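PDB 6L9I: oxalate decarboxylase from Lactobacillus farciminis, which probably catalyses the breakdown of oxalate to formate and carbon dioxide, using manganese bound in its two cupin domains. Local coordinates for residues D103-G108 / P204-M209; Q122-G127 / E184-I189. One frame throughout, in Å; residues are numbered along the deposited sequence.

In the fold
Both interactions lie on the first cupin barrel of this two-cupin chain and meet the same sheet, that of strands 88-94, 100-106 and 119-124. Their centres are 14 Å apart. In sequence, both segments of interaction 2 fall between the two that interaction 1 brings together. They touch where D104 OD1 lies 3.8 Å from L124 CD1, and I189 also packs on D104. R90 joins them further, forming a salt bridge with D104 and donating a hydrogen bond to the carbonyl of G187. Neither contact reaches a metal: the side chain of I105 is about 12 Å, and that of Q122 about 13 Å, from a bound manganese ion.

Interaction 1 of 2, residues D103-G108 / P204-M209; sequences DDINAG and PFTFHM
D103 and H208 join across two sheets of the cupin beta-barrel: strand 100-106 runs in roughly the same sense as the short strand 206-207, which pairs with strand 110-113 at the edge of the other sheet. The packed part is the pair I105 and T206, both buried. Their side chains pass alongside one another, pointing opposite ways, with the methyl I105 CG2 3.1 Å from T206 OG1. I105 also packs on W111 of strand 110-113, which suits an aliphatic side chain, while threonine offers a methyl and a hydroxyl together, the buried hydroxyl being satisfied by the carbonyl of L110.

The D103 and H208 side is more open, with both residues partly exposed. Their side chains approach from opposite directions, and H208 NE2 donates to D103 OD2 over 2.8 Å at 155°. D103 OD2 accepts through its syn lone pair and lies a little off the plane of the imidazole, with carboxylate and ring turned 62° against each other. D103 CG, anti to the backbone N (chi1 -163°), directs the carboxylate toward H208. The carboxylate may favour a protonated histidine. Farther on, G108 accepts a positive phi easily, and the bent chain of M209 curls round its carbonyl: M209 CB lies 3.2 Å and M209 CE 3.3 Å from G108 O.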
# COMPACT_ATOMS: atom_id res chain seq x y z
N ASP A 103 15.03 17.05 36.11
CA ASP A 103 14.95 16.10 37.21
C ASP A 103 16.10 15.11 37.17
O ASP A 103 16.77 14.94 36.15
CB ASP A 103 13.63 15.33 37.21
CG ASP A 103 13.34 14.66 38.56
OD1 ASP A 103 13.77 15.22 39.59
OD2 ASP A 103 12.72 13.58 38.58
N ASP A 104 16.35 14.47 38.32
CA ASP A 104 17.28 13.35 38.44
C ASP A 104 16.52 12.08 38.79
O ASP A 104 15.52 12.11 39.52
CB ASP A 104 18.36 13.62 39.49
CG ASP A 104 19.17 14.86 39.18
OD1 ASP A 104 19.47 15.07 38.00
OD2 ASP A 104 19.54 15.62 40.12
N ILE A 105 17.01 10.95 38.27
CA ILE A 105 16.33 9.66 38.35
C ILE A 105 17.37 8.57 38.58
O ILE A 105 18.55 8.73 38.26
CB ILE A 105 15.56 9.36 37.05
CG1 ILE A 105 16.56 9.36 35.90
CG2 ILE A 105 14.43 10.35 36.83
CD1 ILE A 105 15.94 9.56 34.59
N ASN A 106 16.91 7.44 39.13
CA ASN A 106 17.75 6.30 39.44
C ASN A 106 17.21 5.04 38.78
O ASN A 106 16.22 5.08 38.04
CB ASN A 106 17.86 6.12 40.95
CG ASN A 106 18.67 7.21 41.58
OD1 ASN A 106 19.89 7.11 41.71
ND2 ASN A 106 18.00 8.30 41.93
N ALA A 107 17.92 3.93 38.99
CA ALA A 107 17.51 2.65 38.45
C ALA A 107 16.08 2.34 38.88
O ALA A 107 15.72 2.49 40.05
CB ALA A 107 18.46 1.54 38.91
N GLY A 108 15.27 1.90 37.93
CA GLY A 108 13.87 1.63 38.16
C GLY A 108 12.94 2.78 37.84
O GLY A 108 11.73 2.56 37.77
N PRO A 204 5.15 16.16 36.21
CA PRO A 204 6.53 15.83 35.84
C PRO A 204 6.57 14.90 34.64
O PRO A 204 5.70 14.05 34.46
CB PRO A 204 7.09 15.15 37.10
CG PRO A 204 6.16 15.55 38.21
CD PRO A 204 4.82 15.69 37.56
N PHE A 205 7.61 15.07 33.82
CA PHE A 205 7.90 14.17 32.71
C PHE A 205 8.63 12.93 33.18
O PHE A 205 9.25 12.23 32.38
CB PHE A 205 8.70 14.90 31.63
CG PHE A 205 7.92 15.96 30.91
CD1 PHE A 205 6.54 16.02 31.03
CD2 PHE A 205 8.55 16.89 30.11
CE1 PHE A 205 5.81 16.99 30.37
CE2 PHE A 205 7.83 17.86 29.45
CZ PHE A 205 6.46 17.91 29.57
N THR A 206 8.56 12.67 34.48
CA THR A 206 9.34 11.66 35.16
C THR A 206 8.43 10.92 36.14
O THR A 206 7.41 11.45 36.59
CB THR A 206 10.53 12.27 35.90
OG1 THR A 206 11.56 11.28 36.05
CG2 THR A 206 10.10 12.78 37.27
N PHE A 207 8.80 9.68 36.42
CA PHE A 207 8.06 8.87 37.39
C PHE A 207 9.05 8.14 38.29
O PHE A 207 9.84 7.32 37.81
CB PHE A 207 7.12 7.88 36.71
CG PHE A 207 6.14 7.25 37.65
CD1 PHE A 207 6.46 6.09 38.34
CD2 PHE A 207 4.91 7.84 37.89
CE1 PHE A 207 5.57 5.52 39.23
CE2 PHE A 207 4.02 7.28 38.77
CZ PHE A 207 4.35 6.12 39.45
N HIS A 208 9.02 8.45 39.59
CA HIS A 208 9.88 7.80 40.57
C HIS A 208 9.18 6.56 41.11
O HIS A 208 8.10 6.64 41.71
CB HIS A 208 10.24 8.76 41.70
CG HIS A 208 11.22 9.82 41.30
ND1 HIS A 208 12.56 9.75 41.63
CD2 HIS A 208 11.07 10.97 40.61
CE1 HIS A 208 13.19 10.81 41.15
NE2 HIS A 208 12.30 11.57 40.53
N MET A 209 9.79 5.39 40.86
CA MET A 209 9.12 4.12 41.09
C MET A 209 8.92 3.79 42.57
O MET A 209 8.09 2.93 42.88
CB MET A 209 9.92 2.99 40.42
CG MET A 209 9.14 1.70 40.23
SD MET A 209 7.68 1.96 39.22
CE MET A 209 8.42 2.67 37.76

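Interaction 2 of 2, residues Q122-G127 / E184-I189; sequences QALDQG and EVPGPI
Q122 and P186 point at each other from opposite directions, the glutamine amide meeting the CG and CD side of the pyrrolidine ring. Q122 has CG anti to the backbone N (chi1 -168°) and stays extended beyond it, which carries its amide out from the strand to the loop; Q122 OE1 ends 3.3 Å from P186 CG, and Q122 CD lies 3.7 Å from P186 CD. The other end of the amide is held by the carbonyl of G68, to which NE2 donates, so a glutamine suits this buried site.

L124 meets the same ring from another direction, its side chain roughly perpendicular to that of the proline, with L124 CD2 3.8 Å from P186 CD. A rigid proline thus presents a compact apolar surface to both residues. V185, more exposed, lies along the backbone instead: V185 CG2 is 3.7 Å from L124 C.

From L124 to G127 the chain makes a type I turn, closed by G127 N donating to L124 O at 3.1 Å, and glycine readily adopts the positive phi there. D125 OD1 is tied to N88. Residues 184-186, in the connection from strand 180-181 to helix 189-192, pack on the end of strand 119-124, with V185 at the turn, where the chain passes between the two sheets of the cupin barrel.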
# COMPACT_ATOMS: atom_id res chain seq x y z
N GLN A 122 21.72 13.44 30.65
CA GLN A 122 23.12 13.43 31.07
C GLN A 122 23.27 12.50 32.26
O GLN A 122 22.61 12.69 33.28
CB GLN A 122 23.60 14.83 31.45
CG GLN A 122 25.12 14.94 31.62
CD GLN A 122 25.58 16.32 32.02
OE1 GLN A 122 24.77 17.17 32.39
NE2 GLN A 122 26.88 16.57 31.93
N ALA A 123 24.13 11.49 32.13
CA ALA A 123 24.41 10.61 33.24
C ALA A 123 25.11 11.37 34.37
O ALA A 123 25.86 12.32 34.13
CB ALA A 123 25.29 9.44 32.79
N LEU A 124 24.84 10.96 35.59
CA LEU A 124 25.55 11.53 36.73
C LEU A 124 26.70 10.60 37.13
O LEU A 124 27.25 9.89 36.28
CB LEU A 124 24.55 11.83 37.86
CG LEU A 124 23.33 12.60 37.33
CD1 LEU A 124 22.13 12.43 38.24
CD2 LEU A 124 23.66 14.08 37.12
N ASP A 125 27.06 10.58 38.41
CA ASP A 125 28.32 9.98 38.82
C ASP A 125 28.40 8.49 38.50
O ASP A 125 29.49 7.97 38.21
CB ASP A 125 28.56 10.19 40.31
CG ASP A 125 27.32 9.95 41.13
OD1 ASP A 125 26.29 10.61 40.87
OD2 ASP A 125 27.36 9.10 42.05
N GLN A 126 27.27 7.78 38.54
CA GLN A 126 27.35 6.33 38.36
C GLN A 126 27.45 5.92 36.90
O GLN A 126 27.77 4.76 36.61
CB GLN A 126 26.12 5.64 38.97
CG GLN A 126 25.62 6.22 40.28
CD GLN A 126 24.53 5.36 40.90
OE1 GLN A 126 23.75 5.84 41.72
NE2 GLN A 126 24.48 4.09 40.52
N GLY A 127 27.18 6.82 35.97
CA GLY A 127 26.87 6.42 34.61
C GLY A 127 25.46 5.85 34.61
O GLY A 127 24.81 5.75 35.65
N GLU A 184 31.19 16.77 32.20
CA GLU A 184 31.44 16.70 33.63
C GLU A 184 30.11 16.49 34.34
O GLU A 184 29.09 17.06 33.95
CB GLU A 184 32.10 17.98 34.14
CG GLU A 184 33.42 18.33 33.47
CD GLU A 184 34.44 17.21 33.59
OE1 GLU A 184 34.65 16.71 34.71
OE2 GLU A 184 35.04 16.84 32.55
N VAL A 185 30.12 15.64 35.37
CA VAL A 185 28.93 15.44 36.20
C VAL A 185 28.49 16.81 36.70
O VAL A 185 29.28 17.51 37.37
CB VAL A 185 29.20 14.47 37.36
CG1 VAL A 185 28.04 14.48 38.33
CG2 VAL A 185 29.44 13.07 36.81
N PRO A 186 27.27 17.24 36.42
CA PRO A 186 26.88 18.62 36.73
C PRO A 186 26.60 18.78 38.21
O PRO A 186 26.54 17.82 38.98
CB PRO A 186 25.63 18.84 35.88
CG PRO A 186 25.07 17.48 35.68
CD PRO A 186 26.23 16.52 35.67
N GLY A 187 26.42 20.04 38.61
CA GLY A 187 26.16 20.36 39.99
C GLY A 187 24.73 20.06 40.38
O GLY A 187 23.98 19.44 39.63
N PRO A 188 24.34 20.48 41.58
CA PRO A 188 22.95 20.27 42.02
C PRO A 188 21.97 21.12 41.22
O PRO A 188 22.31 22.19 40.71
CB PRO A 188 22.99 20.70 43.49
CG PRO A 188 24.41 20.49 43.90
CD PRO A 188 25.20 20.90 42.69
N ILE A 189 20.74 20.61 41.10
CA ILE A 189 19.70 21.29 40.33
C ILE A 189 19.46 22.69 40.88
O ILE A 189 19.36 23.66 40.11
CB ILE A 189 18.42 20.44 40.31
CG1 ILE A 189 18.59 19.26 39.33
CG2 ILE A 189 17.22 21.28 39.92
CD1 ILE A 189 17.56 18.18 39.48